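Long-range contact in dextranase (Pseudarthrobacter oxydans, PDB 6NZS), which probably cleaves internal alpha-1,6-glucosidic linkages of dextran, as a glycoside hydrolase family 49 enzyme with a beta-solenoid body: residues 482-494 against 509-523. Residues are numbered along the deposited sequence; the frame is centred on the assembly and turned at random.
Sequences EGMTNCAIRVYAL and AWNGLDWTSQVSHLK
Arg-490 reaches across to the loop of 509-523 and grips Val-519 O side-on, with NE at 2.8 Å and NH2 at 3.0 Å. Its chain runs extended from CG to NE (chi2 174°, chi3 -165°), which carries the guanidinium to this loop. NH2 also takes Ser-517 O, 3.0 Å away and still near the guanidinium plane, although it meets that carbonyl from above. These three bonds set the plane of the group, and Cys-487 SG packs over the centre of one face. With an alanine here, Val-519 O is likely to lose both its arginine donors and Ser-517 O to keep just its water, the loop before His-521 being less firmly held. Two residues on from Arg-490, Tyr-492 OH reaches back to His-521 ND1, the two hydrogen-bonded at 2.7 Å; the rings meet rim to rim, planes at 81°. Lys-523 CD lies alongside the tyrosine edge, 3.8 Å from Tyr-492 CE1, while Lys-523 CE lies over one face of the imidazole. Ser-520 OG accepts from Ile-489 N at 3.0 Å. Parallel pairing joins 484-485 with 509-510 and 489-493 with 521-523, as in successive coils of a beta-solenoid. Strand 450-452 flanks 489-493 on its other edge, Cys-487 is disulfide-bonded to Cys-448, and strand 545-552 packs against Trp-510.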
loop_
_atom_site.group_PDB
_atom_site.type_symbol
_atom_site.label_atom_id
_atom_site.label_comp_id
_atom_site.label_asym_id
_atom_site.label_seq_id
_atom_site.Cartn_x
_atom_site.Cartn_y
_atom_site.Cartn_z
ATOM N N GLU A 482 -10.585 10.295 0.858
ATOM C CA GLU A 482 -12.009 10.075 1.096
ATOM C C GLU A 482 -12.288 9.893 2.583
ATOM O O GLU A 482 -11.482 9.306 3.312
ATOM C CB GLU A 482 -12.497 8.858 0.306
ATOM C CG GLU A 482 -12.234 8.992 -1.200
ATOM C CD GLU A 482 -13.230 8.237 -2.052
ATOM O OE1 GLU A 482 -14.417 8.137 -1.672
ATOM O OE2 GLU A 482 -12.831 7.755 -3.124
ATOM N N GLY A 483 -13.442 10.399 3.026
ATOM C CA GLY A 483 -13.728 10.393 4.454
ATOM C C GLY A 483 -12.829 11.358 5.225
ATOM O O GLY A 483 -12.244 12.298 4.677
ATOM N N MET A 484 -12.717 11.106 6.528
ATOM C CA MET A 484 -11.963 11.973 7.427
ATOM C C MET A 484 -10.488 11.596 7.471
ATOM O O MET A 484 -10.127 10.423 7.377
ATOM C CB MET A 484 -12.512 11.849 8.850
ATOM C CG MET A 484 -13.947 12.285 9.005
ATOM S SD MET A 484 -14.534 12.090 10.707
ATOM C CE MET A 484 -14.591 10.321 10.866
ATOM N N THR A 485 -9.630 12.606 7.623
ATOM C CA THR A 485 -8.213 12.365 7.892
ATOM C C THR A 485 -7.731 13.354 8.943
ATOM O O THR A 485 -8.489 14.208 9.422
ATOM C CB THR A 485 -7.344 12.382 6.623
ATOM O OG1 THR A 485 -6.079 11.779 6.913
ATOM C CG2 THR A 485 -7.109 13.805 6.115
ATOM N N ASN A 486 -6.451 13.228 9.307
ATOM C CA ASN A 486 -5.902 14.020 10.405
ATOM C C ASN A 486 -5.198 15.298 9.963
ATOM O O ASN A 486 -5.392 16.342 10.599
ATOM C CB ASN A 486 -5.011 13.178 11.340
ATOM C CG ASN A 486 -3.731 12.695 10.687
ATOM O OD1 ASN A 486 -3.664 12.483 9.470
ATOM N ND2 ASN A 486 -2.703 12.483 11.510
ATOM N N CYS A 487 -4.386 15.263 8.905
ATOM C CA CYS A 487 -3.633 16.457 8.521
ATOM C C CYS A 487 -3.146 16.314 7.086
ATOM O O CYS A 487 -2.972 15.207 6.578
ATOM C CB CYS A 487 -2.465 16.741 9.480
ATOM S SG CYS A 487 -1.399 15.335 9.856
ATOM N N ALA A 488 -2.914 17.463 6.442
ATOM C CA ALA A 488 -2.534 17.477 5.031
ATOM C C ALA A 488 -1.042 17.231 4.817
ATOM O O ALA A 488 -0.662 16.324 4.071
ATOM C CB ALA A 488 -2.953 18.797 4.377
ATOM N N ILE A 489 -0.183 18.044 5.430
ATOM C CA ILE A 489 1.238 18.026 5.076
ATOM C C ILE A 489 2.093 18.498 6.245
ATOM O O ILE A 489 1.822 19.540 6.848
ATOM C CB ILE A 489 1.504 18.841 3.792
ATOM C CG1 ILE A 489 2.977 18.771 3.407
ATOM C CG2 ILE A 489 1.050 20.288 3.952
ATOM C CD1 ILE A 489 3.233 19.174 1.946
ATOM N N ARG A 490 3.150 17.743 6.548
ATOM C CA ARG A 490 4.146 18.178 7.522
ATOM C C ARG A 490 5.519 17.977 6.909
ATOM O O ARG A 490 5.930 16.842 6.662
ATOM C CB ARG A 490 4.021 17.441 8.856
ATOM C CG ARG A 490 2.897 17.995 9.718
ATOM C CD ARG A 490 2.658 17.201 10.992
ATOM N NE ARG A 490 1.362 17.599 11.528
ATOM C CZ ARG A 490 0.694 16.955 12.479
ATOM N NH1 ARG A 490 1.206 15.879 13.054
ATOM N NH2 ARG A 490 -0.503 17.398 12.845
ATOM N N VAL A 491 6.223 19.077 6.671
ATOM C CA VAL A 491 7.563 19.036 6.102
ATOM C C VAL A 491 8.536 19.539 7.157
ATOM O O VAL A 491 8.576 20.739 7.448
ATOM C CB VAL A 491 7.645 19.876 4.822
ATOM C CG1 VAL A 491 9.084 19.925 4.299
ATOM C CG2 VAL A 491 6.709 19.306 3.752
ATOM N N TYR A 492 9.310 18.624 7.732
ATOM C CA TYR A 492 10.476 18.977 8.540
ATOM C C TYR A 492 11.666 18.845 7.600
ATOM O O TYR A 492 12.150 17.739 7.346
ATOM C CB TYR A 492 10.560 18.091 9.783
ATOM C CG TYR A 492 9.245 18.138 10.527
ATOM C CD1 TYR A 492 8.910 19.229 11.320
ATOM C CD2 TYR A 492 8.303 17.130 10.364
ATOM C CE1 TYR A 492 7.677 19.295 11.961
ATOM C CE2 TYR A 492 7.087 17.182 10.988
ATOM C CZ TYR A 492 6.780 18.258 11.793
ATOM O OH TYR A 492 5.548 18.311 12.409
ATOM N N ALA A 493 12.089 19.974 7.029
ATOM C CA ALA A 493 13.038 19.947 5.920
ATOM C C ALA A 493 14.434 19.603 6.417
ATOM O O ALA A 493 15.027 20.357 7.196
ATOM C CB ALA A 493 13.050 21.289 5.195
ATOM N N LEU A 494 14.954 18.470 5.956
ATOM C CA LEU A 494 16.305 18.033 6.270
ATOM C C LEU A 494 17.281 18.358 5.153
ATOM O O LEU A 494 18.477 18.071 5.284
ATOM C CB LEU A 494 16.323 16.533 6.574
ATOM C CG LEU A 494 15.440 16.088 7.747
ATOM C CD1 LEU A 494 15.401 14.569 7.832
ATOM C CD2 LEU A 494 15.937 16.698 9.053
ATOM N N ALA A 509 -12.935 15.599 4.640
ATOM C CA ALA A 509 -13.243 16.168 5.945
ATOM C C ALA A 509 -12.056 15.960 6.868
ATOM O O ALA A 509 -11.241 15.054 6.667
ATOM C CB ALA A 509 -14.486 15.502 6.557
ATOM N N TRP A 510 -11.970 16.812 7.888
ATOM C CA TRP A 510 -11.081 16.514 9.003
ATOM C C TRP A 510 -11.789 15.605 9.998
ATOM O O TRP A 510 -13.020 15.547 10.065
ATOM C CB TRP A 510 -10.659 17.793 9.732
ATOM C CG TRP A 510 -9.960 18.790 8.865
ATOM C CD1 TRP A 510 -10.340 20.087 8.643
ATOM C CD2 TRP A 510 -8.748 18.592 8.125
ATOM N NE1 TRP A 510 -9.449 20.701 7.793
ATOM C CE2 TRP A 510 -8.462 19.807 7.462
ATOM C CE3 TRP A 510 -7.884 17.506 7.950
ATOM C CZ2 TRP A 510 -7.348 19.960 6.627
ATOM C CZ3 TRP A 510 -6.779 17.657 7.124
ATOM C CH2 TRP A 510 -6.519 18.877 6.472
ATOM N N ASN A 511 -10.994 14.906 10.796
ATOM C CA ASN A 511 -11.535 14.024 11.825
ATOM C C ASN A 511 -11.910 14.819 13.081
ATOM O O ASN A 511 -11.882 16.054 13.110
ATOM C CB ASN A 511 -10.586 12.855 12.076
ATOM C CG ASN A 511 -9.249 13.285 12.683
ATOM O OD1 ASN A 511 -9.138 14.335 13.318
ATOM N ND2 ASN A 511 -8.226 12.458 12.491
ATOM N N GLY A 512 -12.277 14.109 14.142
ATOM C CA GLY A 512 -12.751 14.730 15.366
ATOM C C GLY A 512 -11.701 15.191 16.363
ATOM O O GLY A 512 -12.056 15.599 17.477
ATOM N N LEU A 513 -10.420 15.152 16.010
ATOM C CA LEU A 513 -9.377 15.626 16.910
ATOM C C LEU A 513 -9.464 17.144 17.057
ATOM O O LEU A 513 -10.146 17.832 16.293
ATOM C CB LEU A 513 -8.006 15.263 16.339
ATOM C CG LEU A 513 -7.731 13.768 16.201
ATOM C CD1 LEU A 513 -6.436 13.553 15.456
ATOM C CD2 LEU A 513 -7.681 13.109 17.582
ATOM N N ASP A 514 -8.756 17.671 18.056
ATOM C CA ASP A 514 -8.630 19.119 18.164
ATOM C C ASP A 514 -7.916 19.656 16.928
ATOM O O ASP A 514 -7.047 18.992 16.350
ATOM C CB ASP A 514 -7.778 19.493 19.376
ATOM C CG ASP A 514 -8.471 19.238 20.695
ATOM O OD1 ASP A 514 -9.572 18.657 20.720
ATOM O OD2 ASP A 514 -7.889 19.631 21.730
ATOM N N TRP A 515 -8.244 20.892 16.541
ATOM C CA TRP A 515 -7.604 21.442 15.347
ATOM C C TRP A 515 -6.091 21.561 15.504
ATOM O O TRP A 515 -5.363 21.481 14.513
ATOM C CB TRP A 515 -8.257 22.748 14.862
ATOM C CG TRP A 515 -8.400 23.872 15.866
ATOM C CD1 TRP A 515 -9.530 24.202 16.564
ATOM C CD2 TRP A 515 -7.403 24.831 16.240
ATOM N NE1 TRP A 515 -9.292 25.296 17.357
ATOM C CE2 TRP A 515 -7.995 25.699 17.184
ATOM C CE3 TRP A 515 -6.069 25.037 15.877
ATOM C CZ2 TRP A 515 -7.298 26.758 17.769
ATOM C CZ3 TRP A 515 -5.372 26.094 16.466
ATOM C CH2 TRP A 515 -5.992 26.933 17.404
ATOM N N THR A 516 -5.595 21.709 16.737
ATOM C CA THR A 516 -4.152 21.739 16.961
ATOM C C THR A 516 -3.480 20.431 16.545
ATOM O O THR A 516 -2.310 20.441 16.140
ATOM C CB THR A 516 -3.865 22.052 18.431
ATOM O OG1 THR A 516 -4.642 21.186 19.267
ATOM C CG2 THR A 516 -4.225 23.491 18.744
ATOM N N SER A 517 -4.192 19.301 16.632
ATOM C CA SER A 517 -3.643 18.015 16.223
ATOM C C SER A 517 -3.691 17.825 14.719
ATOM O O SER A 517 -3.126 16.849 14.213
ATOM C CB SER A 517 -4.433 16.865 16.861
ATOM O OG SER A 517 -4.431 16.946 18.275
ATOM N N GLN A 518 -4.379 18.713 14.009
ATOM C CA GLN A 518 -4.587 18.605 12.574
ATOM C C GLN A 518 -3.707 19.565 11.792
ATOM O O GLN A 518 -3.892 19.716 10.578
ATOM C CB GLN A 518 -6.061 18.865 12.266
ATOM C CG GLN A 518 -6.965 17.886 12.991
ATOM C CD GLN A 518 -8.429 18.229 12.890
ATOM O OE1 GLN A 518 -8.812 19.400 12.765
ATOM N NE2 GLN A 518 -9.274 17.202 12.960
ATOM N N VAL A 519 -2.727 20.180 12.455
ATOM C CA VAL A 519 -1.954 21.249 11.839
ATOM C C VAL A 519 -1.046 20.701 10.746
ATOM O O VAL A 519 -0.533 19.578 10.828
ATOM C CB VAL A 519 -1.144 21.974 12.929
ATOM C CG1 VAL A 519 -0.034 21.083 13.472
ATOM C CG2 VAL A 519 -0.566 23.286 12.397
ATOM N N SER A 520 -0.857 21.503 9.706
ATOM C CA SER A 520 0.174 21.263 8.706
ATOM C C SER A 520 1.385 22.135 9.026
ATOM O O SER A 520 1.231 23.272 9.480
ATOM C CB SER A 520 -0.357 21.583 7.311
ATOM O OG SER A 520 -1.201 20.533 6.846
ATOM N N HIS A 521 2.592 21.587 8.802
ATOM C CA HIS A 521 3.846 22.223 9.201
ATOM C C HIS A 521 4.795 22.372 8.019
ATOM O O HIS A 521 4.797 21.565 7.088
ATOM C CB HIS A 521 4.578 21.384 10.262
ATOM C CG HIS A 521 4.107 21.622 11.664
ATOM N ND1 HIS A 521 4.467 20.810 12.716
ATOM C CD2 HIS A 521 3.297 22.575 12.183
ATOM C CE1 HIS A 521 3.917 21.263 13.829
ATOM N NE2 HIS A 521 3.199 22.332 13.532
ATOM N N LEU A 522 5.633 23.407 8.094
ATOM C CA LEU A 522 6.719 23.629 7.139
ATOM C C LEU A 522 7.837 24.304 7.923
ATOM O O LEU A 522 7.698 25.471 8.312
ATOM C CB LEU A 522 6.248 24.521 5.999
ATOM C CG LEU A 522 7.282 24.841 4.911
ATOM C CD1 LEU A 522 7.710 23.580 4.150
ATOM C CD2 LEU A 522 6.707 25.852 3.950
ATOM N N LYS A 523 8.924 23.573 8.178
ATOM C CA LYS A 523 9.975 24.034 9.076
ATOM C C LYS A 523 11.332 23.741 8.459
ATOM O O LYS A 523 11.518 22.700 7.824
ATOM C CB LYS A 523 9.895 23.311 10.426
ATOM C CG LYS A 523 8.583 23.547 11.185
ATOM C CD LYS A 523 8.626 22.934 12.578
ATOM C CE LYS A 523 7.345 23.221 13.344
ATOM N NZ LYS A 523 7.258 24.663 13.734
HETATM O O HOH W 1 -3.010 13.971 14.138
HETATM O O HOH W 2 -3.727 19.921 7.854
#